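PDB 4MJG: uncharacterized protein from Actinomyces odontolyticus, which is of unknown function, belongs to the DUF4853 family and probably occurs naturally as a bacterial lipoprotein. Local coordinates for residues V10-R15 against G58-Y63; N140-L143 against G147-V150; E28-A33 against E156-M161. All blocks are in the same frame, centred on the assembly; numbering follows the deposited sequence.

Contact 1 of 3, residues V10-R15 against G58-Y63. With SO4 (sulfate ion), chain C.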
# COMPACT_ATOMS: atom_id res chain seq x y z
N VAL A 10 11.09 -15.21 -4.09
CA VAL A 10 10.35 -16.29 -4.75
C VAL A 10 10.26 -15.98 -6.25
O VAL A 10 9.80 -14.91 -6.63
CB VAL A 10 8.92 -16.43 -4.17
CG1 VAL A 10 8.10 -17.43 -4.98
CG2 VAL A 10 8.96 -16.84 -2.71
N PRO A 11 10.72 -16.91 -7.10
CA PRO A 11 10.73 -16.63 -8.54
C PRO A 11 9.33 -16.53 -9.14
O PRO A 11 8.37 -17.09 -8.59
CB PRO A 11 11.50 -17.82 -9.12
CG PRO A 11 11.29 -18.92 -8.15
CD PRO A 11 11.24 -18.26 -6.80
N PHE A 12 9.24 -15.83 -10.27
CA PHE A 12 7.97 -15.46 -10.89
C PHE A 12 6.96 -16.60 -11.07
O PHE A 12 5.81 -16.47 -10.66
CB PHE A 12 8.24 -14.77 -12.24
CG PHE A 12 7.01 -14.36 -12.97
CD1 PHE A 12 6.32 -13.21 -12.60
CD2 PHE A 12 6.54 -15.09 -14.05
CE1 PHE A 12 5.18 -12.82 -13.28
CE2 PHE A 12 5.40 -14.70 -14.73
CZ PHE A 12 4.72 -13.57 -14.34
N PRO A 13 7.39 -17.73 -11.66
CA PRO A 13 6.43 -18.81 -11.93
C PRO A 13 5.76 -19.37 -10.67
O PRO A 13 4.61 -19.79 -10.73
CB PRO A 13 7.28 -19.90 -12.60
CG PRO A 13 8.53 -19.22 -13.03
CD PRO A 13 8.76 -18.12 -12.04
N GLU A 14 6.49 -19.38 -9.55
CA GLU A 14 6.01 -19.99 -8.32
C GLU A 14 5.17 -19.05 -7.46
O GLU A 14 4.67 -19.45 -6.41
CB GLU A 14 7.19 -20.52 -7.51
CG GLU A 14 8.02 -21.57 -8.24
CD GLU A 14 9.33 -21.89 -7.54
OE1 GLU A 14 9.50 -21.50 -6.37
OE2 GLU A 14 10.19 -22.54 -8.17
N ARG A 15 5.01 -17.80 -7.89
CA ARG A 15 4.18 -16.83 -7.17
C ARG A 15 2.70 -17.12 -7.42
O ARG A 15 2.34 -17.66 -8.45
CB ARG A 15 4.51 -15.41 -7.62
CG ARG A 15 5.90 -14.94 -7.22
CD ARG A 15 6.25 -13.61 -7.87
NE ARG A 15 7.69 -13.36 -7.88
CZ ARG A 15 8.29 -12.37 -8.55
NH1 ARG A 15 7.59 -11.52 -9.28
NH2 ARG A 15 9.61 -12.25 -8.49
N GLY A 58 8.66 -10.94 -22.02
CA GLY A 58 8.78 -12.29 -22.56
C GLY A 58 7.81 -13.26 -21.89
O GLY A 58 6.63 -12.96 -21.75
N ASP A 59 8.33 -14.41 -21.48
CA ASP A 59 7.50 -15.43 -20.82
C ASP A 59 7.31 -15.16 -19.32
O ASP A 59 6.62 -15.92 -18.64
CB ASP A 59 8.06 -16.84 -21.06
CG ASP A 59 9.49 -17.01 -20.55
OD1 ASP A 59 9.83 -16.49 -19.47
OD2 ASP A 59 10.28 -17.69 -21.25
N THR A 60 7.92 -14.09 -18.80
CA THR A 60 7.67 -13.64 -17.43
C THR A 60 6.72 -12.44 -17.40
O THR A 60 6.69 -11.70 -16.41
CB THR A 60 8.98 -13.28 -16.69
OG1 THR A 60 9.63 -12.19 -17.37
CG2 THR A 60 9.91 -14.47 -16.63
N GLN A 61 5.96 -12.24 -18.47
CA GLN A 61 4.94 -11.18 -18.52
C GLN A 61 3.81 -11.51 -17.57
O GLN A 61 3.44 -12.68 -17.42
CB GLN A 61 4.37 -11.01 -19.92
CG GLN A 61 5.16 -10.09 -20.83
CD GLN A 61 4.66 -10.13 -22.26
OE1 GLN A 61 4.04 -9.17 -22.73
NE2 GLN A 61 4.91 -11.24 -22.95
N GLY A 62 3.24 -10.48 -16.96
CA GLY A 62 2.13 -10.67 -16.04
C GLY A 62 1.48 -9.37 -15.63
O GLY A 62 1.35 -8.44 -16.43
N TYR A 63 1.05 -9.31 -14.38
CA TYR A 63 0.33 -8.17 -13.86
C TYR A 63 0.81 -7.81 -12.46
O TYR A 63 1.21 -8.67 -11.67
CB TYR A 63 -1.16 -8.45 -13.81
CG TYR A 63 -1.83 -8.46 -15.16
CD1 TYR A 63 -2.01 -7.28 -15.88
CD2 TYR A 63 -2.30 -9.64 -15.72
CE1 TYR A 63 -2.63 -7.28 -17.11
CE2 TYR A 63 -2.93 -9.65 -16.95
CZ TYR A 63 -3.09 -8.46 -17.65
OH TYR A 63 -3.72 -8.46 -18.87
S SO4 C . 9.14 -7.26 -10.09
O1 SO4 C . 8.41 -8.47 -9.63
O2 SO4 C . 8.97 -6.15 -9.13
O3 SO4 C . 10.58 -7.59 -10.19
O4 SO4 C . 8.63 -6.87 -11.42
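A surface packing contact between a loop and the turn leading into strand 62-73 sets the ring of Phe12 on the backbone of Thr60, Gln61 and Gly62, with the N-terminal loop before helix 18-24 on one side and the entrance to the strand on the other. The ring does nearly all the work. Thr60 O lies over one face, displaced toward the rim and 3.4 Å from Phe12 CZ, whereas Gly62 CA meets the ring at its edge. Gln61 O approaches the same CZ obliquely at 3.5 Å. Thr60 adds its CB, 4.0 Å from Phe12 CD2, while its hydroxyl turns to Thr57 O. Phe12 leaves a short 3-10 turn with its ring swung away from its own N (chi1 179°), beside the carbonyl carbon. The segment 58-63 completes a beta hairpin: strands 44-55 and 62-73 run antiparallel, and Gly62 pairs through its backbone with Cys55, whose disulfide to Cys136 fastens the hairpin to the loop after strand 127-133. Within 10-15, Arg15 folds back on its own segment. Its NE, 2.9 Å from Val10 O at an N-H...O angle of 162°, and its NH2 both grip that one oxygen within the guanidinium plane, and Phe12 CA covers a face of the group. Arg15 NH1 serves Cys136 O and, at 3.2 Å, O1 of a sulfate probably drawn from the crystallisation liquor, which Arg64 and Cys136 N also bind.

Contact 2 of 3, residues N140-L143 against G147-V150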
# COMPACT_ATOMS: atom_id res chain seq x y z
N ASN A 140 -3.17 -17.00 -15.82
CA ASN A 140 -3.65 -17.73 -17.00
C ASN A 140 -4.58 -16.88 -17.87
O ASN A 140 -5.09 -17.36 -18.88
CB ASN A 140 -4.35 -19.03 -16.57
CG ASN A 140 -5.60 -18.78 -15.74
OD1 ASN A 140 -5.92 -17.65 -15.37
ND2 ASN A 140 -6.32 -19.85 -15.43
N LYS A 141 -4.81 -15.64 -17.47
CA LYS A 141 -5.72 -14.73 -18.17
C LYS A 141 -4.96 -13.93 -19.23
O LYS A 141 -3.73 -13.90 -19.20
CB LYS A 141 -6.39 -13.78 -17.18
CG LYS A 141 -7.12 -14.45 -16.03
CD LYS A 141 -8.26 -15.33 -16.51
CE LYS A 141 -9.04 -15.90 -15.33
NZ LYS A 141 -9.97 -16.99 -15.74
N PRO A 142 -5.68 -13.30 -20.16
CA PRO A 142 -5.03 -12.50 -21.20
C PRO A 142 -4.14 -11.40 -20.65
O PRO A 142 -4.48 -10.77 -19.65
CB PRO A 142 -6.21 -11.89 -21.97
CG PRO A 142 -7.31 -12.87 -21.79
CD PRO A 142 -7.14 -13.41 -20.40
N LEU A 143 -3.01 -11.18 -21.31
CA LEU A 143 -2.09 -10.10 -20.95
C LEU A 143 -2.54 -8.82 -21.64
O LEU A 143 -3.47 -8.85 -22.45
CB LEU A 143 -0.65 -10.47 -21.36
CG LEU A 143 0.09 -11.50 -20.50
CD1 LEU A 143 -0.77 -12.68 -20.07
CD2 LEU A 143 1.32 -12.00 -21.25
N GLY A 147 -7.38 -3.88 -16.83
CA GLY A 147 -8.69 -3.52 -16.32
C GLY A 147 -9.67 -4.68 -16.17
O GLY A 147 -10.77 -4.49 -15.66
N GLN A 148 -9.28 -5.87 -16.63
CA GLN A 148 -10.15 -7.05 -16.54
C GLN A 148 -10.39 -7.50 -15.09
O GLN A 148 -11.40 -8.13 -14.81
CB GLN A 148 -9.60 -8.22 -17.38
CG GLN A 148 -8.37 -8.91 -16.79
CD GLN A 148 -7.76 -9.93 -17.74
OE1 GLN A 148 -8.32 -11.01 -17.94
NE2 GLN A 148 -6.60 -9.61 -18.31
N PHE A 149 -9.47 -7.17 -14.19
CA PHE A 149 -9.50 -7.70 -12.82
C PHE A 149 -10.29 -6.83 -11.86
O PHE A 149 -10.00 -5.64 -11.73
CB PHE A 149 -8.09 -7.84 -12.28
CG PHE A 149 -7.19 -8.66 -13.15
CD1 PHE A 149 -7.33 -10.04 -13.20
CD2 PHE A 149 -6.21 -8.06 -13.92
CE1 PHE A 149 -6.50 -10.80 -14.01
CE2 PHE A 149 -5.38 -8.81 -14.73
CZ PHE A 149 -5.53 -10.18 -14.77
N VAL A 150 -11.27 -7.42 -11.18
CA VAL A 150 -12.01 -6.72 -10.14
C VAL A 150 -11.08 -6.45 -8.97
O VAL A 150 -10.22 -7.27 -8.66
CB VAL A 150 -13.24 -7.51 -9.63
CG1 VAL A 150 -14.22 -7.76 -10.77
CG2 VAL A 150 -12.83 -8.83 -8.97
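Pro142 and Gln148 have the nearest CA atoms of the two segments, 8.8 Å apart; neither segment is regular helix or strand, and the gap is bridged by side chains. Gln148 does most of the bridging. Its chain, extended beyond CG, carries the amide across to Pro142, where NE2 donates to Pro142 O at 2.8 Å with an N-H...O angle of 144°. The acceptor lies close to the amide plane, although the donor is tilted 21° from the plane of the carbonyl. The other end of the amide rests on carbon: Gln148 OE1 is 3.5 Å from Lys141 CB and 3.6 Å from Pro142 CD. Behind it, Phe149 carries Gln148 CG over the centre of one ring face, and Lys141 CG comes obliquely to Phe149 CE1 at 4.2 Å before its bent chain leads away. Both atoms of the hydrogen bond have second partners: Tyr63 OH also bonds to Pro142 O, and Gln148 NE2 to Asp145 O. Helix 18-24 touches Phe149 through Ile18, Glu19 and Ile22. The whole is an irregular loop between strand 127-133 and helix 154-157, closed on itself by side-chain-to-main-chain hydrogen bonding.

Contact 3 of 3, residues E28-A33 against E156-M161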
# COMPACT_ATOMS: atom_id res chain seq x y z
N GLU A 28 -4.45 -7.93 3.58
CA GLU A 28 -3.40 -8.02 4.60
C GLU A 28 -2.42 -6.85 4.50
O GLU A 28 -2.12 -6.18 5.49
CB GLU A 28 -2.62 -9.33 4.45
CG GLU A 28 -3.42 -10.58 4.76
CD GLU A 28 -3.74 -10.73 6.23
OE1 GLU A 28 -3.06 -10.09 7.06
OE2 GLU A 28 -4.68 -11.48 6.56
N ILE A 29 -1.93 -6.62 3.28
CA ILE A 29 -1.04 -5.51 2.97
C ILE A 29 -1.62 -4.17 3.41
O ILE A 29 -0.93 -3.36 4.04
CB ILE A 29 -0.74 -5.47 1.46
CG1 ILE A 29 0.41 -6.43 1.15
CG2 ILE A 29 -0.39 -4.06 0.98
CD1 ILE A 29 0.75 -6.57 -0.32
N SER A 30 -2.88 -3.93 3.08
CA SER A 30 -3.55 -2.68 3.41
C SER A 30 -3.63 -2.43 4.93
O SER A 30 -3.66 -1.28 5.38
CB SER A 30 -4.95 -2.66 2.79
OG SER A 30 -4.91 -2.98 1.40
N SER A 31 -3.66 -3.51 5.71
CA SER A 31 -3.77 -3.40 7.17
C SER A 31 -2.62 -2.64 7.85
O SER A 31 -2.81 -2.04 8.91
CB SER A 31 -3.87 -4.80 7.80
OG SER A 31 -2.59 -5.39 7.97
N VAL A 32 -1.44 -2.64 7.24
CA VAL A 32 -0.25 -2.03 7.87
C VAL A 32 -0.30 -0.50 7.97
O VAL A 32 0.50 0.11 8.68
CB VAL A 32 1.07 -2.43 7.17
CG1 VAL A 32 1.19 -3.94 7.08
CG2 VAL A 32 1.18 -1.77 5.80
N ALA A 33 -1.22 0.12 7.23
CA ALA A 33 -1.46 1.56 7.35
C ALA A 33 -2.13 1.90 8.68
O ALA A 33 -1.89 2.98 9.23
CB ALA A 33 -2.31 2.06 6.20
N GLU A 156 -13.54 -4.11 2.00
CA GLU A 156 -12.81 -5.38 1.99
C GLU A 156 -11.32 -5.21 2.22
O GLU A 156 -10.69 -6.06 2.85
CB GLU A 156 -13.04 -6.10 0.66
CG GLU A 156 -14.48 -6.53 0.43
CD GLU A 156 -14.81 -6.76 -1.03
OE1 GLU A 156 -13.88 -6.88 -1.86
OE2 GLU A 156 -16.01 -6.83 -1.36
N ALA A 157 -10.75 -4.12 1.70
CA ALA A 157 -9.32 -3.85 1.84
C ALA A 157 -8.92 -3.52 3.29
O ALA A 157 -7.81 -3.81 3.70
CB ALA A 157 -8.90 -2.72 0.91
N PHE A 158 -9.85 -2.93 4.04
CA PHE A 158 -9.59 -2.51 5.42
C PHE A 158 -10.69 -3.06 6.34
O PHE A 158 -11.53 -2.30 6.83
CB PHE A 158 -9.55 -0.98 5.50
CG PHE A 158 -8.47 -0.35 4.65
CD1 PHE A 158 -8.70 -0.08 3.31
CD2 PHE A 158 -7.24 -0.03 5.20
CE1 PHE A 158 -7.71 0.50 2.53
CE2 PHE A 158 -6.25 0.55 4.42
CZ PHE A 158 -6.48 0.82 3.08
N PRO A 159 -10.67 -4.38 6.60
CA PRO A 159 -11.76 -5.11 7.28
C PRO A 159 -12.27 -4.46 8.57
O PRO A 159 -13.49 -4.34 8.75
CB PRO A 159 -11.13 -6.47 7.59
CG PRO A 159 -10.09 -6.65 6.55
CD PRO A 159 -9.55 -5.29 6.25
N GLY A 160 -11.37 -4.04 9.45
CA GLY A 160 -11.76 -3.48 10.75
C GLY A 160 -12.25 -2.05 10.72
O GLY A 160 -12.61 -1.49 11.76
N MSE A 161 -12.27 -1.45 9.53
CA MSE A 161 -12.54 -0.02 9.38
C MSE A 161 -13.81 0.20 8.60
O MSE A 161 -14.27 -0.70 7.90
CB MSE A 161 -11.38 0.58 8.61
CG MSE A 161 -10.03 0.14 9.18
SE MSE A 161 -9.18 1.70 10.02
CE MSE A 161 -8.04 2.22 8.51
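Ser30 and Phe158 form the centre of this buried contact, where a CH-pi contact carries the packing. Ser30 CB sits over one face of the Phe158 ring, 4.0 Å from its centroid and 20° off the normal, shifted toward the rim on the side of CE2 and CZ. The backbone joins in as well: Ser30 O lies 3.3 Å from Phe158 CE2. Beside the ring, Ser30 CB also packs against Ala157 O at 3.2 Å, and Ser30 OG comes within 4.0 Å of Ala157 CB. That hydroxyl, anti to the carbonyl carbon (chi1 -51°), is directed back along its own helix and is satisfied by Leu26 O, while the CB carbon faces the aromatic ring. The principle at work is the packing of short helices on one antiparallel sheet: helix 26-31 and the end of helix 154-157 meet against it, and Phe158 and Ala33 both touch Thr70 of strand 62-73. Phe158 also touches Leu179, while Ala157 rests on Tyr68. Farther out, each segment is shaped by bonds of its own. Ser31 OG donates to Glu28 O at 2.6 Å, in the carbonyl plane, three residues back, beside Ser30. Phe158, the first residue to depart from helical geometry, begins a type I beta turn closed by the N of Met161, a selenomethionine, on Phe158 O at 2.9 Å, and this turn delivers the chain into the edge strand 161-166.

Contact 3 is the buried one, nearer the chain's centre; contacts 1 and 2 lie farther out, on the same side of it, the first a surface contact and the second partly buried. Strand 62-73 is common ground: contact 1 holds its beginning, Phe158 of contact 3 packs farther along it, and contact 2 reaches it through Tyr63, whose ring meets Phe149 edge-to-face. Chemistry varies with place. An aromatic ring against carbonyl oxygens serves at the surface, an amide hydrogen bond ties the irregular loop, and CH-pi packing in the interior joins Ser30 to the turn that follows helix 154-157. In sequence, contact 2 is nested within the loop closed by contact 3, whereas contacts 1 and 3 interleave.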